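Local coordinates for protein fructose-bisphosphate aldolase class I (Thermoproteus tenax, PDB 1W8S) that belongs to the DeoC/LacD family of class I aldolases and folds as a TIM barrel that holds 1,6-di-O-phosphono-beta-D-fructofuranose in its pocket, at residues A94-V102 with I130-L139; Y45-F55 with V234-R245. The protein carries 2 engineered substitutions. One frame throughout, in Å; residues are numbered along the deposited sequence.

Contact 1: residues A94-V102 with I130-L139; sequences ANCSVEEAV and IKRDAVKFDL
Val98 and Asp133 mark the nearest approach of the backbones, where helix 98-102 and helix 130-137 run 9.9 Å apart at their axes and 39° from parallel. Val98 is a knob in the hole formed by Ile130, Asp133, Ala134 and Phe137. Its CG1, anti to the backbone N (chi1 169°), reaches the Phe137 ring obliquely, 3.9 Å from CD2, while CG2 turns to Ile130. A turn later Val102 CG2 lies 3.5 Å from Leu139 CD2. Glu99 lies along the outer end of the Phe137 ring: its CA stands over one face, toward the rim, in a CH-pi contact, 4.2 Å from the centroid, and its CB is 3.5 Å from CZ. Glu99 OE1 goes on to a salt bridge with Arg132 of a second subunit. The helix 98-102 begins with a capping box, in which Glu100 N donates to Ser97 OG and Glu100 OE1 accepts from both Ser97 N and OG. Polar traffic between the segments runs through two waters, which accept from Val98 N and Glu99 N and both donate to Asp133 OD2. An acid of the neighbouring helix thus serves first-turn amides at a distance, and its negative charge would suit that helix start.

Contact 2: residues Y45-F55 with V234-R245; sequences YILRLARDAGF and VWQRRDALKFAR
Leu49 meets the second segment with both methyls. CD2 lies among Val234 CG1, at 3.9 Å, Trp235 CB and Ala240 CB, whereas CD1 rests on the backbone of Leu241; with CG anti to the backbone N (chi1 -171°), the fork extends across to helix 240-245. One turn on, Ala53 CB and Ala244 CB meet at 3.6 Å. Small residues there let the chains come close, the CA atoms of Ala53 and Arg245 being 5.1 Å apart. Phe55 closes that end: its CZ touches Ala244 CB at 3.4 Å, Val234 CG2 lies at the ring edge, and Ala53 CB of its own segment covers one face. At the other end Ile46 CD1 reaches Trp235 CD1 at 3.8 Å, and Tyr45 OH touches Ala240 CB. Leu241 CD1 sits against Asp52 CB and also lies over the centre of the Arg245 guanidinium, 3.8 Å above its plane.

Around this apolar layer, polar bonds set the pieces in place. Asn37 ND2 bonds both Tyr45 OH and Trp235 O, and Trp235 NE1 donates to Ala22 O, while His25 and Phe34 make edge-to-face contacts with the indole. A Schellman motif at Gly54 ends helix 45-53 and turns the chain to Phe55. The two helices cross at -38° with axes 9.4 Å apart. Beneath them runs strand 18-22, where Ile46, Ala50 and Val234 lie on Leu21 and Phe55 packs on Ile19. Side-by-side helices covering parallel strands are the outer layer of a TIM barrel, here joining an early helix to the last one, and the side chain of Trp235 lies about 5 Å from the bound 1,6-di-O-phosphono-beta-D-fructofuranose.

Overall arrangement
From the N terminus, the chain passes strand 18-22 and enters helix 43-53, the first half of contact 2. It then runs through strands 57-60 and 75-81 to residues 94-102, and contact 1 closes a short loop of 27 residues around strand 108-113 when helix 120-137 returns. Strands 141-145 to 227-230 follow before residues 234-245 complete contact 2, whose loop of 178 residues encloses contact 1 entirely. The two are nested, do not touch, and have centres 29 Å apart. Contact 1 joins successive helices midway round the barrel and adjoins other subunits; contact 2 lies over the seam where the barrel closes, strand 227-230 pairing with strand 18-22.

Contact 1: residues A94-V102 with I130-L139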
loop_
_atom_site.group_PDB
_atom_site.type_symbol
_atom_site.label_atom_id
_atom_site.label_comp_id
_atom_site.label_asym_id
_atom_site.label_seq_id
_atom_site.Cartn_x
_atom_site.Cartn_y
_atom_site.Cartn_z
ATOM N N ALA E 94 -3.183 -5.879 12.395
ATOM C CA ALA E 94 -3.967 -5.387 13.502
ATOM C C ALA E 94 -5.410 -5.247 13.116
ATOM O O ALA E 94 -5.729 -4.738 12.039
ATOM C CB ALA E 94 -3.422 -4.026 13.977
ATOM N N ASN E 95 -6.295 -5.731 13.973
ATOM C CA ASN E 95 -7.730 -5.499 13.820
ATOM C C ASN E 95 -8.259 -4.546 14.893
ATOM O O ASN E 95 -9.484 -4.336 15.011
ATOM C CB ASN E 95 -8.522 -6.817 13.867
ATOM C CG ASN E 95 -8.305 -7.581 15.122
ATOM O OD1 ASN E 95 -8.733 -7.160 16.197
ATOM N ND2 ASN E 95 -7.642 -8.722 15.010
ATOM N N CYS E 96 -7.343 -4.004 15.680
ATOM C CA CYS E 96 -7.624 -3.144 16.836
ATOM C C CYS E 96 -6.454 -2.221 17.042
ATOM O O CYS E 96 -5.307 -2.630 16.801
ATOM C CB CYS E 96 -7.794 -4.006 18.087
ATOM S SG CYS E 96 -8.476 -3.178 19.547
ATOM N N SER E 97 -6.727 -1.005 17.526
ATOM C CA SER E 97 -5.694 -0.035 17.903
ATOM C C SER E 97 -5.398 -0.138 19.372
ATOM O O SER E 97 -6.214 -0.677 20.159
ATOM C CB SER E 97 -6.144 1.389 17.628
ATOM O OG SER E 97 -7.306 1.744 18.331
ATOM N N VAL E 98 -4.250 0.387 19.769
ATOM C CA VAL E 98 -3.913 0.477 21.174
ATOM C C VAL E 98 -4.910 1.354 21.893
ATOM O O VAL E 98 -5.288 1.059 23.014
ATOM C CB VAL E 98 -2.494 1.041 21.346
ATOM C CG1 VAL E 98 -2.212 1.403 22.787
ATOM C CG2 VAL E 98 -1.484 0.030 20.798
ATOM N N GLU E 99 -5.339 2.452 21.273
ATOM C CA GLU E 99 -6.294 3.347 21.951
ATOM C C GLU E 99 -7.600 2.580 22.283
ATOM O O GLU E 99 -8.176 2.724 23.370
ATOM C CB GLU E 99 -6.574 4.592 21.094
ATOM C CG GLU E 99 -7.666 5.485 21.665
ATOM C CD GLU E 99 -7.906 6.793 20.902
ATOM O OE1 GLU E 99 -7.041 7.221 20.133
ATOM O OE2 GLU E 99 -8.946 7.397 21.162
ATOM N N GLU E 100 -8.071 1.758 21.342
ATOM C CA GLU E 100 -9.295 1.006 21.565
ATOM C C GLU E 100 -9.073 -0.054 22.648
ATOM O O GLU E 100 -9.970 -0.326 23.440
ATOM C CB GLU E 100 -9.774 0.337 20.290
ATOM C CG GLU E 100 -10.313 1.301 19.262
ATOM C CD GLU E 100 -10.452 0.671 17.908
ATOM O OE1 GLU E 100 -9.416 0.433 17.270
ATOM O OE2 GLU E 100 -11.593 0.382 17.508
ATOM N N ALA E 101 -7.883 -0.640 22.684
ATOM C CA ALA E 101 -7.516 -1.605 23.739
ATOM C C ALA E 101 -7.621 -0.999 25.143
ATOM O O ALA E 101 -8.120 -1.634 26.083
ATOM C CB ALA E 101 -6.135 -2.142 23.494
ATOM N N VAL E 102 -7.126 0.231 25.276
ATOM C CA VAL E 102 -7.270 0.969 26.488
ATOM C C VAL E 102 -8.735 1.094 26.865
ATOM O O VAL E 102 -9.106 0.776 28.005
ATOM C CB VAL E 102 -6.612 2.346 26.380
ATOM C CG1 VAL E 102 -6.998 3.213 27.565
ATOM C CG2 VAL E 102 -5.090 2.144 26.329
ATOM N N ILE E 130 2.320 0.430 16.486
ATOM C CA ILE E 130 1.738 -0.108 17.693
ATOM C C ILE E 130 2.663 0.160 18.910
ATOM O O ILE E 130 2.205 0.604 19.967
ATOM C CB ILE E 130 1.452 -1.571 17.501
ATOM C CG1 ILE E 130 0.213 -1.750 16.593
ATOM C CG2 ILE E 130 1.312 -2.265 18.833
ATOM C CD1 ILE E 130 0.190 -3.059 16.045
ATOM N N LYS E 131 3.960 -0.048 18.736
ATOM C CA LYS E 131 4.960 0.292 19.754
ATOM C C LYS E 131 4.904 1.783 20.178
ATOM O O LYS E 131 4.829 2.099 21.366
ATOM C CB LYS E 131 6.360 -0.068 19.243
ATOM C CG LYS E 131 7.540 0.375 20.132
ATOM C CD LYS E 131 7.474 -0.129 21.549
ATOM C CE LYS E 131 8.734 0.323 22.349
ATOM N NZ LYS E 131 8.782 -0.177 23.785
ATOM N N ARG E 132 4.851 2.686 19.214
ATOM C CA ARG E 132 4.750 4.124 19.513
ATOM C C ARG E 132 3.451 4.420 20.314
ATOM O O ARG E 132 3.460 5.221 21.243
ATOM C CB ARG E 132 4.746 4.910 18.208
ATOM C CG ARG E 132 4.699 6.418 18.331
ATOM C CD ARG E 132 4.838 7.075 16.962
ATOM N NE ARG E 132 5.460 8.391 17.057
ATOM C CZ ARG E 132 5.915 9.089 16.002
ATOM N NH1 ARG E 132 5.781 8.623 14.764
ATOM N NH2 ARG E 132 6.449 10.272 16.190
ATOM N N ASP E 133 2.374 3.760 19.945
ATOM C CA ASP E 133 1.096 3.955 20.630
ATOM C C ASP E 133 1.126 3.329 22.032
ATOM O O ASP E 133 0.579 3.889 22.971
ATOM C CB ASP E 133 -0.029 3.354 19.824
ATOM C CG ASP E 133 -0.588 4.284 18.791
ATOM O OD1 ASP E 133 -0.291 5.506 18.824
ATOM O OD2 ASP E 133 -1.429 3.855 17.962
ATOM N N ALA E 134 1.789 2.192 22.192
ATOM C CA ALA E 134 1.957 1.562 23.522
ATOM C C ALA E 134 2.654 2.491 24.518
ATOM O O ALA E 134 2.237 2.613 25.674
ATOM C CB ALA E 134 2.696 0.221 23.411
ATOM N N VAL E 135 3.707 3.164 24.047
ATOM C CA VAL E 135 4.454 4.120 24.852
ATOM C C VAL E 135 3.565 5.306 25.178
ATOM O O VAL E 135 3.538 5.769 26.314
ATOM C CB VAL E 135 5.764 4.560 24.127
ATOM C CG1 VAL E 135 6.448 5.735 24.840
ATOM C CG2 VAL E 135 6.701 3.368 23.992
ATOM N N LYS E 136 2.810 5.788 24.202
ATOM C CA LYS E 136 1.958 6.963 24.395
ATOM C C LYS E 136 0.876 6.699 25.471
ATOM O O LYS E 136 0.563 7.566 26.290
ATOM C CB LYS E 136 1.285 7.316 23.058
ATOM C CG LYS E 136 0.174 8.336 23.123
ATOM C CD LYS E 136 -0.259 8.687 21.663
ATOM C CE LYS E 136 -1.514 9.498 21.610
ATOM N NZ LYS E 136 -2.000 9.743 20.222
ATOM N N PHE E 137 0.267 5.521 25.393
ATOM C CA PHE E 137 -0.832 5.132 26.295
ATOM C C PHE E 137 -0.325 4.399 27.551
ATOM O O PHE E 137 -1.128 4.019 28.393
ATOM C CB PHE E 137 -1.844 4.284 25.523
ATOM C CG PHE E 137 -2.712 5.098 24.575
ATOM C CD1 PHE E 137 -3.820 5.757 25.060
ATOM C CD2 PHE E 137 -2.396 5.236 23.210
ATOM C CE1 PHE E 137 -4.614 6.507 24.212
ATOM C CE2 PHE E 137 -3.186 5.996 22.358
ATOM C CZ PHE E 137 -4.298 6.643 22.862
ATOM N N ASP E 138 0.997 4.250 27.674
ATOM C CA ASP E 138 1.654 3.561 28.816
ATOM C C ASP E 138 1.048 2.165 29.041
ATOM O O ASP E 138 0.711 1.808 30.168
ATOM C CB ASP E 138 1.531 4.439 30.080
ATOM C CG ASP E 138 2.658 4.204 31.086
ATOM O OD1 ASP E 138 3.858 4.191 30.709
ATOM O OD2 ASP E 138 2.415 4.019 32.286
ATOM N N LEU E 139 0.883 1.406 27.959
ATOM C CA LEU E 139 0.457 0.005 27.994
ATOM C C LEU E 139 1.648 -0.841 27.553
ATOM O O LEU E 139 2.138 -0.627 26.449
ATOM C CB LEU E 139 -0.693 -0.202 27.006
ATOM C CG LEU E 139 -1.990 -0.790 27.538
ATOM C CD1 LEU E 139 -2.420 -0.111 28.807
ATOM C CD2 LEU E 139 -3.072 -0.747 26.495
HETATM O O HOH W 1 -2.361 1.166 17.671
HETATM O O HOH W 2 -4.036 3.734 19.024
#

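Contact 2: residues Y45-F55 with V234-R245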
loop_
_atom_site.group_PDB
_atom_site.type_symbol
_atom_site.label_atom_id
_atom_site.label_comp_id
_atom_site.label_asym_id
_atom_site.label_seq_id
_atom_site.Cartn_x
_atom_site.Cartn_y
_atom_site.Cartn_z
ATOM N N TYR E 45 -16.477 -19.026 30.875
ATOM C CA TYR E 45 -15.801 -20.163 31.493
ATOM C C TYR E 45 -14.299 -19.906 31.590
ATOM O O TYR E 45 -13.688 -20.182 32.600
ATOM C CB TYR E 45 -16.076 -21.421 30.670
ATOM C CG TYR E 45 -15.207 -22.595 30.988
ATOM C CD1 TYR E 45 -15.509 -23.451 32.060
ATOM C CD2 TYR E 45 -14.099 -22.869 30.223
ATOM C CE1 TYR E 45 -14.702 -24.542 32.330
ATOM C CE2 TYR E 45 -13.292 -23.938 30.487
ATOM C CZ TYR E 45 -13.582 -24.770 31.541
ATOM O OH TYR E 45 -12.749 -25.845 31.753
ATOM N N ILE E 46 -13.720 -19.369 30.524
ATOM C CA ILE E 46 -12.295 -19.025 30.502
ATOM C C ILE E 46 -11.901 -17.997 31.592
ATOM O O ILE E 46 -10.856 -18.130 32.240
ATOM C CB ILE E 46 -11.898 -18.506 29.120
ATOM C CG1 ILE E 46 -12.112 -19.590 28.053
ATOM C CG2 ILE E 46 -10.451 -18.013 29.109
ATOM C CD1 ILE E 46 -11.265 -20.831 28.230
ATOM N N LEU E 47 -12.733 -16.984 31.785
ATOM C CA LEU E 47 -12.492 -16.009 32.854
ATOM C C LEU E 47 -12.583 -16.625 34.246
ATOM O O LEU E 47 -11.768 -16.325 35.120
ATOM C CB LEU E 47 -13.480 -14.839 32.743
ATOM C CG LEU E 47 -13.196 -13.855 31.619
ATOM C CD1 LEU E 47 -14.401 -13.000 31.388
ATOM C CD2 LEU E 47 -11.990 -12.965 31.930
ATOM N N ARG E 48 -13.578 -17.479 34.461
ATOM C CA ARG E 48 -13.765 -18.122 35.760
ATOM C C ARG E 48 -12.584 -19.029 36.059
ATOM O O ARG E 48 -12.103 -19.094 37.187
ATOM C CB ARG E 48 -15.047 -18.957 35.778
ATOM C CG ARG E 48 -16.347 -18.168 35.957
ATOM C CD ARG E 48 -17.523 -19.035 36.454
ATOM N NE ARG E 48 -17.693 -20.241 35.628
ATOM C CZ ARG E 48 -18.364 -20.299 34.472
ATOM N NH1 ARG E 48 -18.966 -19.224 33.962
ATOM N NH2 ARG E 48 -18.428 -21.448 33.810
ATOM N N LEU E 49 -12.135 -19.738 35.034
ATOM C CA LEU E 49 -10.966 -20.600 35.114
ATOM C C LEU E 49 -9.693 -19.829 35.501
ATOM O O LEU E 49 -8.982 -20.236 36.406
ATOM C CB LEU E 49 -10.796 -21.293 33.766
ATOM C CG LEU E 49 -9.768 -22.406 33.657
ATOM C CD1 LEU E 49 -10.043 -23.538 34.675
ATOM C CD2 LEU E 49 -9.762 -22.952 32.226
ATOM N N ALA E 50 -9.412 -18.712 34.828
ATOM C CA ALA E 50 -8.236 -17.894 35.159
ATOM C C ALA E 50 -8.290 -17.358 36.577
ATOM O O ALA E 50 -7.306 -17.370 37.267
ATOM C CB ALA E 50 -8.057 -16.728 34.155
ATOM N N ARG E 51 -9.462 -16.896 36.998
ATOM C CA ARG E 51 -9.705 -16.469 38.374
ATOM C C ARG E 51 -9.489 -17.613 39.376
ATOM O O ARG E 51 -8.629 -17.546 40.263
ATOM C CB ARG E 51 -11.162 -16.003 38.495
ATOM C CG ARG E 51 -11.388 -14.505 38.711
ATOM C CD ARG E 51 -12.888 -14.085 38.961
ATOM N NE ARG E 51 -13.908 -15.158 38.851
ATOM C CZ ARG E 51 -14.154 -16.100 39.783
ATOM N NH1 ARG E 51 -13.433 -16.153 40.900
ATOM N NH2 ARG E 51 -15.117 -17.013 39.595
ATOM N N ASP E 52 -10.291 -18.667 39.237
ATOM C CA ASP E 52 -10.277 -19.804 40.154
ATOM C C ASP E 52 -8.907 -20.453 40.281
ATOM O O ASP E 52 -8.570 -20.974 41.341
ATOM C CB ASP E 52 -11.273 -20.877 39.714
ATOM C CG ASP E 52 -12.732 -20.432 39.836
ATOM O OD1 ASP E 52 -13.001 -19.347 40.404
ATOM O OD2 ASP E 52 -13.671 -21.120 39.368
ATOM N N ALA E 53 -8.116 -20.433 39.208
ATOM C CA ALA E 53 -6.798 -21.046 39.232
ATOM C C ALA E 53 -5.729 -20.072 39.761
ATOM O O ALA E 53 -4.621 -20.484 40.085
ATOM C CB ALA E 53 -6.427 -21.546 37.871
ATOM N N GLY E 54 -6.072 -18.794 39.848
ATOM C CA GLY E 54 -5.198 -17.774 40.403
ATOM C C GLY E 54 -4.183 -17.262 39.408
ATOM O O GLY E 54 -3.129 -16.805 39.796
ATOM N N PHE E 55 -4.512 -17.321 38.117
ATOM C CA PHE E 55 -3.604 -16.867 37.052
ATOM C C PHE E 55 -3.508 -15.338 36.983
ATOM O O PHE E 55 -4.337 -14.610 37.555
ATOM C CB PHE E 55 -4.048 -17.446 35.688
ATOM C CG PHE E 55 -3.838 -18.957 35.543
ATOM C CD1 PHE E 55 -3.141 -19.705 36.500
ATOM C CD2 PHE E 55 -4.332 -19.622 34.440
ATOM C CE1 PHE E 55 -2.950 -21.074 36.332
ATOM C CE2 PHE E 55 -4.151 -20.999 34.280
ATOM C CZ PHE E 55 -3.460 -21.715 35.232
ATOM N N VAL E 234 -4.200 -26.122 29.190
ATOM C CA VAL E 234 -5.168 -25.941 30.257
ATOM C C VAL E 234 -6.600 -26.215 29.755
ATOM O O VAL E 234 -7.219 -27.166 30.189
ATOM C CB VAL E 234 -5.034 -24.550 30.937
ATOM C CG1 VAL E 234 -6.152 -24.308 31.949
ATOM C CG2 VAL E 234 -3.685 -24.463 31.654
ATOM N N TRP E 235 -7.136 -25.401 28.848
ATOM C CA TRP E 235 -8.585 -25.492 28.573
ATOM C C TRP E 235 -9.040 -26.559 27.593
ATOM O O TRP E 235 -10.246 -26.784 27.473
ATOM C CB TRP E 235 -9.215 -24.134 28.253
ATOM C CG TRP E 235 -8.538 -23.344 27.232
ATOM C CD1 TRP E 235 -7.836 -22.194 27.414
ATOM C CD2 TRP E 235 -8.517 -23.606 25.832
ATOM N NE1 TRP E 235 -7.364 -21.726 26.208
ATOM C CE2 TRP E 235 -7.777 -22.573 25.220
ATOM C CE3 TRP E 235 -9.035 -24.620 25.022
ATOM C CZ2 TRP E 235 -7.528 -22.544 23.864
ATOM C CZ3 TRP E 235 -8.813 -24.551 23.659
ATOM C CH2 TRP E 235 -8.058 -23.548 23.107
ATOM N N GLN E 236 -8.116 -27.247 26.923
ATOM C CA GLN E 236 -8.505 -28.462 26.181
ATOM C C GLN E 236 -8.610 -29.696 27.084
ATOM O O GLN E 236 -8.955 -30.773 26.593
ATOM C CB GLN E 236 -7.545 -28.795 25.030
ATOM C CG GLN E 236 -7.770 -28.000 23.767
ATOM C CD GLN E 236 -7.072 -28.611 22.539
ATOM O OE1 GLN E 236 -5.887 -28.955 22.583
ATOM N NE2 GLN E 236 -7.811 -28.717 21.443
ATOM N N ARG E 237 -8.288 -29.553 28.376
ATOM C CA ARG E 237 -8.439 -30.643 29.347
ATOM C C ARG E 237 -9.776 -30.578 30.070
ATOM O O ARG E 237 -10.206 -29.519 30.486
ATOM C CB ARG E 237 -7.312 -30.607 30.369
ATOM C CG ARG E 237 -5.964 -30.654 29.726
ATOM C CD ARG E 237 -4.813 -30.676 30.699
ATOM N NE ARG E 237 -3.523 -30.770 30.001
ATOM C CZ ARG E 237 -3.095 -31.857 29.384
ATOM N NH1 ARG E 237 -3.830 -32.954 29.384
ATOM N NH2 ARG E 237 -1.918 -31.853 28.757
ATOM N N ARG E 238 -10.431 -31.727 30.223
ATOM C CA ARG E 238 -11.681 -31.791 30.978
ATOM C C ARG E 238 -11.432 -31.551 32.470
ATOM O O ARG E 238 -12.332 -31.086 33.175
ATOM C CB ARG E 238 -12.383 -33.128 30.759
ATOM C CG ARG E 238 -13.134 -33.217 29.421
ATOM C CD ARG E 238 -13.365 -34.666 28.964
ATOM N NE ARG E 238 -12.093 -35.401 28.956
ATOM C CZ ARG E 238 -11.930 -36.704 29.212
ATOM N NH1 ARG E 238 -12.974 -37.498 29.485
ATOM N NH2 ARG E 238 -10.697 -37.216 29.179
ATOM N N ASP E 239 -10.209 -31.845 32.927
ATOM C CA ASP E 239 -9.768 -31.486 34.288
ATOM C C ASP E 239 -8.993 -30.150 34.289
ATOM O O ASP E 239 -7.962 -30.006 34.964
ATOM C CB ASP E 239 -8.947 -32.634 34.932
ATOM C CG ASP E 239 -7.562 -32.843 34.272
ATOM O OD1 ASP E 239 -7.434 -32.632 33.042
ATOM O OD2 ASP E 239 -6.549 -33.229 34.908
ATOM N N ALA E 240 -9.508 -29.174 33.535
ATOM C CA ALA E 240 -8.796 -27.902 33.307
ATOM C C ALA E 240 -8.384 -27.237 34.616
ATOM O O ALA E 240 -7.225 -26.885 34.784
ATOM C CB ALA E 240 -9.639 -26.943 32.478
ATOM N N LEU E 241 -9.325 -27.096 35.546
ATOM C CA LEU E 241 -9.057 -26.369 36.784
ATOM C C LEU E 241 -8.042 -27.082 37.676
ATOM O O LEU E 241 -7.120 -26.434 38.175
ATOM C CB LEU E 241 -10.339 -26.086 37.536
ATOM C CG LEU E 241 -10.140 -25.392 38.883
ATOM C CD1 LEU E 241 -9.468 -24.028 38.733
ATOM C CD2 LEU E 241 -11.480 -25.292 39.576
ATOM N N LYS E 242 -8.187 -28.398 37.854
ATOM C CA LYS E 242 -7.227 -29.193 38.636
ATOM C C LYS E 242 -5.807 -29.024 38.103
ATOM O O LYS E 242 -4.881 -28.721 38.847
ATOM C CB LYS E 242 -7.608 -30.681 38.628
ATOM C CG LYS E 242 -6.751 -31.569 39.551
ATOM C CD LYS E 242 -7.206 -33.041 39.551
ATOM C CE LYS E 242 -6.458 -33.857 40.608
ATOM N NZ LYS E 242 -7.310 -34.170 41.802
ATOM N N PHE E 243 -5.656 -29.176 36.792
ATOM C CA PHE E 243 -4.351 -29.055 36.175
ATOM C C PHE E 243 -3.824 -27.627 36.209
ATOM O O PHE E 243 -2.635 -27.406 36.418
ATOM C CB PHE E 243 -4.371 -29.590 34.750
ATOM C CG PHE E 243 -3.018 -29.666 34.133
ATOM C CD1 PHE E 243 -1.988 -30.354 34.772
ATOM C CD2 PHE E 243 -2.756 -29.044 32.936
ATOM C CE1 PHE E 243 -0.736 -30.409 34.211
ATOM C CE2 PHE E 243 -1.506 -29.108 32.371
ATOM C CZ PHE E 243 -0.495 -29.793 33.015
ATOM N N ALA E 244 -4.709 -26.654 36.035
ATOM C CA ALA E 244 -4.330 -25.238 36.108
ATOM C C ALA E 244 -3.747 -24.911 37.488
ATOM O O ALA E 244 -2.708 -24.285 37.596
ATOM C CB ALA E 244 -5.529 -24.345 35.807
ATOM N N ARG E 245 -4.397 -25.389 38.531
ATOM C CA ARG E 245 -3.899 -25.194 39.898
ATOM C C ARG E 245 -2.548 -25.893 40.115
ATOM O O ARG E 245 -1.691 -25.367 40.806
ATOM C CB ARG E 245 -4.926 -25.681 40.918
ATOM C CG ARG E 245 -6.252 -24.902 40.878
ATOM C CD ARG E 245 -6.881 -24.641 42.229
ATOM N NE ARG E 245 -8.290 -25.035 42.314
ATOM C CZ ARG E 245 -9.324 -24.242 42.658
ATOM N NH1 ARG E 245 -9.166 -22.953 42.930
ATOM N NH2 ARG E 245 -10.546 -24.755 42.722
#